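Local structure of ComZ (Thermus thermophilus, 6QVI) at residues A[301-306]-A[347-352]; A[358-363]-A[367-372]; A[379-384]-A[401-406]. The protein is a competence-associated pilin that probably acts as a DNA receptor at the pilus tip during natural transformation. All coordinates share one frame; numbering follows the deposited sequence.

Interaction 1: residues A[301-306]-A[347-352]; sequences KAALRI and FTRLDG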
loop_
_atom_site.group_PDB
_atom_site.type_symbol
_atom_site.label_atom_id
_atom_site.label_comp_id
_atom_site.label_asym_id
_atom_site.label_seq_id
_atom_site.Cartn_x
_atom_site.Cartn_y
_atom_site.Cartn_z
ATOM N N LYS A 301 17.352 0.392 -12.798
ATOM C CA LYS A 301 16.399 -0.528 -13.365
ATOM C C LYS A 301 15.632 0.032 -14.523
ATOM O O LYS A 301 14.748 -0.596 -15.051
ATOM C CB LYS A 301 15.449 -1.006 -12.299
ATOM C CG LYS A 301 15.951 -2.237 -11.587
ATOM C CD LYS A 301 14.821 -2.987 -10.926
ATOM C CE LYS A 301 14.605 -4.346 -11.556
ATOM N NZ LYS A 301 13.157 -4.689 -11.662
ATOM N N ALA A 302 15.982 1.222 -14.933
ATOM C CA ALA A 302 15.305 1.864 -16.021
ATOM C C ALA A 302 15.592 1.249 -17.336
ATOM O O ALA A 302 16.699 0.881 -17.620
ATOM C CB ALA A 302 15.730 3.285 -16.076
ATOM N N ALA A 303 14.578 1.170 -18.160
ATOM C CA ALA A 303 14.742 0.648 -19.477
ATOM C C ALA A 303 15.235 1.802 -20.289
ATOM O O ALA A 303 16.237 1.716 -20.942
ATOM C CB ALA A 303 13.426 0.178 -20.016
ATOM N N LEU A 304 14.504 2.896 -20.231
ATOM C CA LEU A 304 14.846 4.093 -20.937
ATOM C C LEU A 304 15.207 5.096 -19.896
ATOM O O LEU A 304 14.434 5.358 -19.031
ATOM C CB LEU A 304 13.632 4.581 -21.694
ATOM C CG LEU A 304 13.854 5.584 -22.806
ATOM C CD1 LEU A 304 13.680 6.979 -22.294
ATOM C CD2 LEU A 304 15.255 5.436 -23.311
ATOM N N ARG A 305 16.384 5.671 -19.980
ATOM C CA ARG A 305 16.780 6.647 -19.008
ATOM C C ARG A 305 17.578 7.732 -19.653
ATOM O O ARG A 305 18.593 7.468 -20.213
ATOM C CB ARG A 305 17.626 5.994 -17.961
ATOM C CG ARG A 305 18.420 6.986 -17.184
ATOM C CD ARG A 305 18.714 6.470 -15.820
ATOM N NE ARG A 305 19.741 7.252 -15.200
ATOM C CZ ARG A 305 20.975 6.843 -15.096
ATOM N NH1 ARG A 305 21.283 5.671 -15.557
ATOM N NH2 ARG A 305 21.877 7.581 -14.524
ATOM N N ILE A 306 17.113 8.967 -19.546
ATOM C CA ILE A 306 17.767 10.112 -20.143
ATOM C C ILE A 306 18.074 11.172 -19.137
ATOM O O ILE A 306 17.261 11.466 -18.332
ATOM C CB ILE A 306 16.826 10.764 -21.133
ATOM C CG1 ILE A 306 16.279 9.729 -22.075
ATOM C CG2 ILE A 306 17.540 11.800 -21.953
ATOM C CD1 ILE A 306 15.561 10.342 -23.229
ATOM N N PHE A 347 12.810 1.402 -28.424
ATOM C CA PHE A 347 13.999 0.770 -28.966
ATOM C C PHE A 347 13.768 -0.733 -28.901
ATOM O O PHE A 347 12.924 -1.217 -28.139
ATOM C CB PHE A 347 15.265 1.162 -28.195
ATOM C CG PHE A 347 15.234 0.763 -26.748
ATOM C CD1 PHE A 347 14.716 1.622 -25.791
ATOM C CD2 PHE A 347 15.704 -0.490 -26.344
ATOM C CE1 PHE A 347 14.679 1.249 -24.442
ATOM C CE2 PHE A 347 15.663 -0.872 -25.008
ATOM C CZ PHE A 347 15.151 0.001 -24.054
ATOM N N THR A 348 14.543 -1.503 -29.643
ATOM C CA THR A 348 14.358 -2.933 -29.616
ATOM C C THR A 348 15.552 -3.610 -29.051
ATOM O O THR A 348 16.657 -3.351 -29.461
ATOM C CB THR A 348 14.255 -3.473 -31.008
ATOM O OG1 THR A 348 15.493 -3.211 -31.657
ATOM C CG2 THR A 348 13.166 -2.774 -31.734
ATOM N N ARG A 349 15.310 -4.531 -28.142
ATOM C CA ARG A 349 16.381 -5.252 -27.509
ATOM C C ARG A 349 16.944 -6.359 -28.355
ATOM O O ARG A 349 16.474 -6.668 -29.435
ATOM C CB ARG A 349 15.904 -5.870 -26.210
ATOM C CG ARG A 349 15.302 -4.885 -25.247
ATOM C CD ARG A 349 15.549 -5.284 -23.809
ATOM N NE ARG A 349 14.795 -4.421 -22.924
ATOM C CZ ARG A 349 13.505 -4.185 -23.076
ATOM N NH1 ARG A 349 12.850 -4.760 -24.058
ATOM N NH2 ARG A 349 12.872 -3.384 -22.247
ATOM N N LEU A 350 17.964 -6.972 -27.793
ATOM C CA LEU A 350 18.674 -8.077 -28.379
ATOM C C LEU A 350 17.696 -9.145 -28.779
ATOM O O LEU A 350 17.656 -9.554 -29.921
ATOM C CB LEU A 350 19.629 -8.644 -27.336
ATOM C CG LEU A 350 19.696 -7.856 -26.018
ATOM C CD1 LEU A 350 20.570 -8.516 -24.962
ATOM C CD2 LEU A 350 20.142 -6.422 -26.257
ATOM N N ASP A 351 16.873 -9.560 -27.825
ATOM C CA ASP A 351 15.886 -10.611 -28.034
ATOM C C ASP A 351 14.559 -10.219 -28.663
ATOM O O ASP A 351 13.573 -10.901 -28.466
ATOM C CB ASP A 351 15.587 -11.331 -26.720
ATOM C CG ASP A 351 16.174 -10.629 -25.522
ATOM O OD1 ASP A 351 15.947 -11.094 -24.392
ATOM O OD2 ASP A 351 16.870 -9.613 -25.708
ATOM N N GLY A 352 14.516 -9.133 -29.409
ATOM C CA GLY A 352 13.283 -8.747 -30.053
ATOM C C GLY A 352 12.216 -8.167 -29.159
ATOM O O GLY A 352 11.054 -8.118 -29.534
#

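Interaction 2: residues A[358-363]-A[367-372]; sequences RYTYTG and LLEVFG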
loop_
_atom_site.group_PDB
_atom_site.type_symbol
_atom_site.label_atom_id
_atom_site.label_comp_id
_atom_site.label_asym_id
_atom_site.label_seq_id
_atom_site.Cartn_x
_atom_site.Cartn_y
_atom_site.Cartn_z
ATOM N N ARG A 358 6.150 5.239 -26.310
ATOM C CA ARG A 358 5.735 5.673 -27.632
ATOM C C ARG A 358 4.406 6.395 -27.489
ATOM O O ARG A 358 3.533 5.929 -26.750
ATOM C CB ARG A 358 5.608 4.487 -28.581
ATOM C CG ARG A 358 5.207 4.874 -29.964
ATOM C CD ARG A 358 5.863 3.952 -30.951
ATOM N NE ARG A 358 5.618 2.565 -30.597
ATOM C CZ ARG A 358 4.633 1.843 -31.108
ATOM N NH1 ARG A 358 3.815 2.391 -32.001
ATOM N NH2 ARG A 358 4.467 0.581 -30.734
ATOM N N TYR A 359 4.276 7.556 -28.125
ATOM C CA TYR A 359 3.080 8.378 -27.964
ATOM C C TYR A 359 2.472 8.700 -29.337
ATOM O O TYR A 359 2.970 9.572 -30.057
ATOM C CB TYR A 359 3.403 9.666 -27.217
ATOM C CG TYR A 359 2.263 10.679 -27.174
ATOM C CD1 TYR A 359 0.933 10.281 -27.011
ATOM C CD2 TYR A 359 2.509 12.018 -27.462
ATOM C CE1 TYR A 359 -0.096 11.228 -27.002
ATOM C CE2 TYR A 359 1.499 12.953 -27.500
ATOM C CZ TYR A 359 0.193 12.576 -27.245
ATOM O OH TYR A 359 -0.812 13.538 -27.266
ATOM N N THR A 360 1.428 7.969 -29.717
ATOM C CA THR A 360 0.747 8.234 -30.979
ATOM C C THR A 360 -0.312 9.321 -30.788
ATOM O O THR A 360 -0.811 9.547 -29.679
ATOM C CB THR A 360 0.118 6.957 -31.544
ATOM O OG1 THR A 360 0.988 5.845 -31.307
ATOM C CG2 THR A 360 -0.064 7.100 -33.016
ATOM N N TYR A 361 -0.673 9.979 -31.895
ATOM C CA TYR A 361 -1.745 10.968 -31.924
ATOM C C TYR A 361 -2.760 10.560 -32.997
ATOM O O TYR A 361 -2.393 10.207 -34.120
ATOM C CB TYR A 361 -1.176 12.371 -32.204
ATOM C CG TYR A 361 -2.206 13.431 -32.576
ATOM C CD1 TYR A 361 -3.531 13.364 -32.124
ATOM C CD2 TYR A 361 -1.880 14.437 -33.470
ATOM C CE1 TYR A 361 -4.471 14.300 -32.493
ATOM C CE2 TYR A 361 -2.825 15.390 -33.848
ATOM C CZ TYR A 361 -4.121 15.301 -33.354
ATOM O OH TYR A 361 -5.083 16.211 -33.696
ATOM N N THR A 362 -4.036 10.642 -32.637
ATOM C CA THR A 362 -5.165 10.072 -33.364
ATOM C C THR A 362 -6.053 11.097 -34.059
ATOM O O THR A 362 -6.507 10.866 -35.186
ATOM C CB THR A 362 -6.030 9.292 -32.361
ATOM O OG1 THR A 362 -6.608 10.207 -31.413
ATOM C CG2 THR A 362 -5.228 8.297 -31.541
ATOM N N GLY A 363 -6.316 12.223 -33.414
ATOM C CA GLY A 363 -7.421 13.076 -33.801
ATOM C C GLY A 363 -8.489 12.987 -32.731
ATOM O O GLY A 363 -9.092 13.993 -32.344
ATOM N N LEU A 367 -2.755 7.806 -27.597
ATOM C CA LEU A 367 -2.184 6.600 -27.054
ATOM C C LEU A 367 -0.759 6.802 -26.624
ATOM O O LEU A 367 0.015 7.441 -27.300
ATOM C CB LEU A 367 -2.261 5.500 -28.084
ATOM C CG LEU A 367 -1.796 4.161 -27.560
ATOM C CD1 LEU A 367 -2.543 3.910 -26.283
ATOM C CD2 LEU A 367 -2.050 3.038 -28.535
ATOM N N LEU A 368 -0.426 6.238 -25.480
ATOM C CA LEU A 368 0.885 6.346 -24.916
ATOM C C LEU A 368 1.209 5.001 -24.358
ATOM O O LEU A 368 0.710 4.627 -23.335
ATOM C CB LEU A 368 0.840 7.365 -23.812
ATOM C CG LEU A 368 1.875 7.189 -22.749
ATOM C CD1 LEU A 368 3.153 6.893 -23.474
ATOM C CD2 LEU A 368 1.987 8.498 -22.018
ATOM N N GLU A 369 2.039 4.256 -25.054
ATOM C CA GLU A 369 2.389 2.936 -24.616
ATOM C C GLU A 369 3.715 3.004 -23.950
ATOM O O GLU A 369 4.561 3.748 -24.374
ATOM C CB GLU A 369 2.487 2.009 -25.809
ATOM C CG GLU A 369 1.611 2.410 -26.977
ATOM C CD GLU A 369 1.902 1.619 -28.231
ATOM O OE1 GLU A 369 2.002 2.229 -29.298
ATOM O OE2 GLU A 369 2.026 0.391 -28.156
ATOM N N VAL A 370 3.894 2.239 -22.886
ATOM C CA VAL A 370 5.149 2.238 -22.175
ATOM C C VAL A 370 5.624 0.805 -22.016
ATOM O O VAL A 370 4.895 -0.011 -21.511
ATOM C CB VAL A 370 4.993 2.875 -20.798
ATOM C CG1 VAL A 370 6.319 2.959 -20.119
ATOM C CG2 VAL A 370 4.445 4.273 -20.895
ATOM N N PHE A 371 6.838 0.497 -22.459
ATOM C CA PHE A 371 7.376 -0.857 -22.372
ATOM C C PHE A 371 8.564 -0.841 -21.461
ATOM O O PHE A 371 9.592 -0.317 -21.802
ATOM C CB PHE A 371 7.822 -1.320 -23.735
ATOM C CG PHE A 371 6.903 -0.927 -24.836
ATOM C CD1 PHE A 371 6.759 0.383 -25.189
ATOM C CD2 PHE A 371 6.211 -1.878 -25.526
ATOM C CE1 PHE A 371 5.922 0.747 -26.209
ATOM C CE2 PHE A 371 5.372 -1.526 -26.546
ATOM C CZ PHE A 371 5.231 -0.210 -26.890
ATOM N N GLY A 372 8.401 -1.369 -20.250
ATOM C CA GLY A 372 9.391 -1.278 -19.211
ATOM C C GLY A 372 9.261 0.073 -18.543
ATOM O O GLY A 372 8.333 0.839 -18.807
#

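Interaction 3: residues A[379-384]-A[401-406]; sequences IDAVLN and LAVLKL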
loop_
_atom_site.group_PDB
_atom_site.type_symbol
_atom_site.label_atom_id
_atom_site.label_comp_id
_atom_site.label_asym_id
_atom_site.label_seq_id
_atom_site.Cartn_x
_atom_site.Cartn_y
_atom_site.Cartn_z
ATOM N N ILE A 379 14.127 16.897 -16.461
ATOM C CA ILE A 379 13.175 17.081 -17.545
ATOM C C ILE A 379 11.810 17.172 -16.890
ATOM O O ILE A 379 11.546 16.450 -15.927
ATOM C CB ILE A 379 13.214 15.906 -18.543
ATOM C CG1 ILE A 379 14.444 16.000 -19.458
ATOM C CG2 ILE A 379 11.915 15.827 -19.346
ATOM C CD1 ILE A 379 14.627 14.772 -20.339
ATOM N N ASP A 380 11.001 18.126 -17.313
ATOM C CA ASP A 380 9.615 18.122 -16.899
ATOM C C ASP A 380 8.781 17.408 -17.957
ATOM O O ASP A 380 9.203 17.223 -19.100
ATOM C CB ASP A 380 9.128 19.549 -16.653
ATOM C CG ASP A 380 9.706 20.137 -15.354
ATOM O OD1 ASP A 380 9.584 21.360 -15.080
ATOM O OD2 ASP A 380 10.290 19.335 -14.587
ATOM N N ALA A 381 7.596 16.978 -17.563
ATOM C CA ALA A 381 6.702 16.341 -18.508
ATOM C C ALA A 381 5.336 16.972 -18.378
ATOM O O ALA A 381 4.873 17.205 -17.259
ATOM C CB ALA A 381 6.631 14.819 -18.268
ATOM N N VAL A 382 4.694 17.251 -19.511
ATOM C CA VAL A 382 3.298 17.665 -19.509
ATOM C C VAL A 382 2.622 16.805 -20.573
ATOM O O VAL A 382 3.191 16.590 -21.656
ATOM C CB VAL A 382 3.115 19.182 -19.819
ATOM C CG1 VAL A 382 4.141 20.059 -19.028
ATOM C CG2 VAL A 382 2.978 19.477 -21.293
ATOM N N LEU A 383 1.493 16.187 -20.210
ATOM C CA LEU A 383 0.606 15.518 -21.153
ATOM C C LEU A 383 -0.573 16.445 -21.303
ATOM O O LEU A 383 -1.327 16.658 -20.344
ATOM C CB LEU A 383 0.147 14.139 -20.681
ATOM C CG LEU A 383 1.138 13.023 -20.496
ATOM C CD1 LEU A 383 1.801 13.231 -19.203
ATOM C CD2 LEU A 383 0.331 11.752 -20.458
ATOM N N ASN A 384 -0.713 17.012 -22.489
ATOM C CA ASN A 384 -1.618 18.124 -22.665
ATOM C C ASN A 384 -2.941 17.735 -23.289
ATOM O O ASN A 384 -3.784 18.611 -23.483
ATOM C CB ASN A 384 -0.940 19.192 -23.509
ATOM C CG ASN A 384 -1.392 20.575 -23.154
ATOM O OD1 ASN A 384 -0.627 21.533 -23.224
ATOM N ND2 ASN A 384 -2.663 20.696 -22.785
ATOM N N LEU A 401 6.745 5.859 -15.135
ATOM C CA LEU A 401 7.367 7.029 -15.719
ATOM C C LEU A 401 7.916 7.829 -14.557
ATOM O O LEU A 401 7.149 8.261 -13.685
ATOM C CB LEU A 401 6.360 7.893 -16.468
ATOM C CG LEU A 401 6.876 9.041 -17.350
ATOM C CD1 LEU A 401 5.667 9.610 -18.105
ATOM C CD2 LEU A 401 7.716 10.167 -16.630
ATOM N N ALA A 402 9.213 8.093 -14.567
ATOM C CA ALA A 402 9.791 8.948 -13.545
ATOM C C ALA A 402 10.277 10.230 -14.189
ATOM O O ALA A 402 10.951 10.193 -15.221
ATOM C CB ALA A 402 10.951 8.275 -12.833
ATOM N N VAL A 403 9.944 11.350 -13.565
ATOM C CA VAL A 403 10.567 12.629 -13.848
ATOM C C VAL A 403 11.286 13.020 -12.569
ATOM O O VAL A 403 10.649 13.286 -11.542
ATOM C CB VAL A 403 9.565 13.704 -14.294
ATOM C CG1 VAL A 403 9.114 13.496 -15.737
ATOM C CG2 VAL A 403 8.340 13.657 -13.399
ATOM N N LEU A 404 12.607 13.020 -12.619
ATOM C CA LEU A 404 13.444 13.303 -11.471
ATOM C C LEU A 404 14.157 14.636 -11.632
ATOM O O LEU A 404 14.385 15.113 -12.747
ATOM C CB LEU A 404 14.475 12.185 -11.292
ATOM C CG LEU A 404 13.937 10.748 -11.282
ATOM C CD1 LEU A 404 15.083 9.837 -10.925
ATOM C CD2 LEU A 404 12.748 10.564 -10.320
ATOM N N LYS A 405 14.526 15.236 -10.511
ATOM C CA LYS A 405 15.309 16.456 -10.588
ATOM C C LYS A 405 16.768 16.128 -10.849
ATOM O O LYS A 405 17.287 15.102 -10.421
ATOM C CB LYS A 405 15.195 17.278 -9.301
ATOM C CG LYS A 405 13.801 17.731 -8.980
ATOM C CD LYS A 405 13.842 18.672 -7.782
ATOM C CE LYS A 405 12.472 19.251 -7.502
ATOM N NZ LYS A 405 12.530 20.184 -6.349
ATOM N N LEU A 406 17.435 17.013 -11.562
ATOM C CA LEU A 406 18.857 16.871 -11.820
ATOM C C LEU A 406 19.454 18.268 -11.745
ATOM O O LEU A 406 19.099 19.124 -12.556
ATOM C CB LEU A 406 19.109 16.220 -13.173
ATOM C CG LEU A 406 20.559 15.803 -13.410
ATOM C CD1 LEU A 406 21.211 15.170 -12.134
ATOM C CD2 LEU A 406 20.665 14.869 -14.635
#

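Interaction 1: residues A[301-306]-A[347-352]
A small, mainly apolar contact, with no hydrogen bond across it, sets Phe-347 against the carbonyl and methyl of Ala-303 and the side chain of Leu-304, beside strand 304-309 and near the end of strand 343-348. The two segments bury 128 Å² in all and their nearest CA atoms, those of Leu-304 and Phe-347, stand 8.7 Å apart, too far for strand pairing. Phe-347 reaches across with the far end of its ring: CZ lies 3.7 Å from Ala-303 O and 4.4 Å from Ala-303 CB, while CE1 is 4.4 Å from Leu-304 CD2. Its CG sits between the backbone N and the carbonyl carbon (chi1 61°), a rotation that sends the ring toward 301-306. Strand 304-309 runs parallel to 374-377 within the beta-solenoid domain, whereas 343-348 belongs to a separate mixed sheet, and the Phe-347 side chain bridges the two, with Pro-318 touching both Leu-304 and Phe-347. Beside the ring, the guanidinium of Arg-349 has Phe-347 CE2 over one face, offset toward the rim, and its NH2 comes within 4.2 Å of Ala-303 CB. Arg-349 NH1 is hydrogen-bonded to Arg-354 O, which ties the guanidinium to its own sheet.

Interaction 2: residues A[358-363]-A[367-372]
The beta hairpin of strands 357-360 and 366-371 supplies this contact, an antiparallel pairing inside a mixed six-stranded sheet; the segment axes approach to 4.7 Å and run at 166°. Arg-358 and Glu-369 form a hydrogen-bonded pair: Arg-358 N donates to Glu-369 O at 2.9 Å, and Glu-369 N returns a bond to Arg-358 O at 2.8 Å. Thr-360 and Leu-367 repeat the pattern with two weak bonds. Between them Tyr-359 and Leu-368 make a non-hydrogen-bonded pair, their side chains on the buried face. Tyr-359 leaves the backbone with CG anti to N (chi1 172°), which places the ring edge beside the carbonyl of Leu-367, and Tyr-359 OH is hydrogen-bonded to Asp-339 O.

On the other face, Arg-358 and Glu-369 run side by side. The arginine chain bends at chi2 and chi3, bringing one guanidinium face against Glu-369 OE1, which is offset toward the rim; the guanidinium and carboxylate planes are 64° apart. Glu-369 OE1 lies 3.0 Å above the guanidinium plane and 3.3 Å from Arg-358 NH1, a salt bridge of charge alone, since no N-H points at the oxygen. Arg-358 NH2 also comes within 4.0 Å of Phe-371 CZ. A glutamine in place of Glu-369 would probably leave the Arg-358 guanidinium without its opposite charge on this strand and freer to turn. Because the pairing is electrostatic rather than directional, it probably tolerates some rotation of either group, so the register of the hairpin probably depends more on the backbone bonds, chiefly those of the Arg-358/Glu-369 pair.

Interaction 3: residues A[379-384]-A[401-406]
Val-403 meets Ala-381 and the carbonyl of Ile-379 in a buried, apolar contact between segments 379-384 and 401-406, with Ile-379 just ahead of strand 380-383. Strands 380-383 and 398-406 both pair with 409-415 in the beta-solenoid domain, Ala-381 through backbone bonds with Asn-412 and Asp-414, yet no hydrogen bond joins the two segments to each other; their closest CA atoms, those of Ile-379 and Val-403, are 6.3 Å apart.

The isopropyl group of Val-403 carries most of the contact. With CG1 anti to the carbonyl carbon (chi1 -76°), this methyl is directed at the opposing segment, where it lies 3.8 Å from Ala-381 CB. The same methyl is also close to Ile-379 O, and Val-403 CB stands 3.8 Å from that oxygen, so one branch spans a methyl and a backbone carbonyl at once. Ile-379 contributes its backbone here: its side chain, with CG1 anti to the carbonyl carbon (chi1 -76°), leads off toward Met-331 and Leu-336. Leu-404 points away, and only its carbonyl O approaches, 4.1 Å from Ile-379 N.

The carboxylate of Asp-380 makes no contact with 401-406; OD2 accepts a hydrogen bond from Asn-412 N. With directional bonding supplied by neighbouring strands and none across the segments, cohesion here comes from van der Waals and hydrophobic packing and probably depends on the close fit of the Val-403 branch.

Interaction 3 is the buried member of the set, whereas interactions 1 and 2 are partly buried and contain partly exposed residues. Interactions 1 and 2 share a sheet, in which strands 343-348 and 357-360 are neighbours, and they touch where Ala-303 CB meets Phe-371 O at 4.3 Å. Interaction 2 in turn reaches interaction 3 through Leu-368 CD2 and Leu-383 CD2, 4.0 Å apart, so the hairpin's apolar face leans on the solenoid strands. Their chemistry differs accordingly: only interaction 2 has hydrogen bonds and a salt bridge across its segments, while the other two, with centres about 19 Å apart, join non-paired strands by van der Waals packing of side chains on side chains and on a backbone carbonyl.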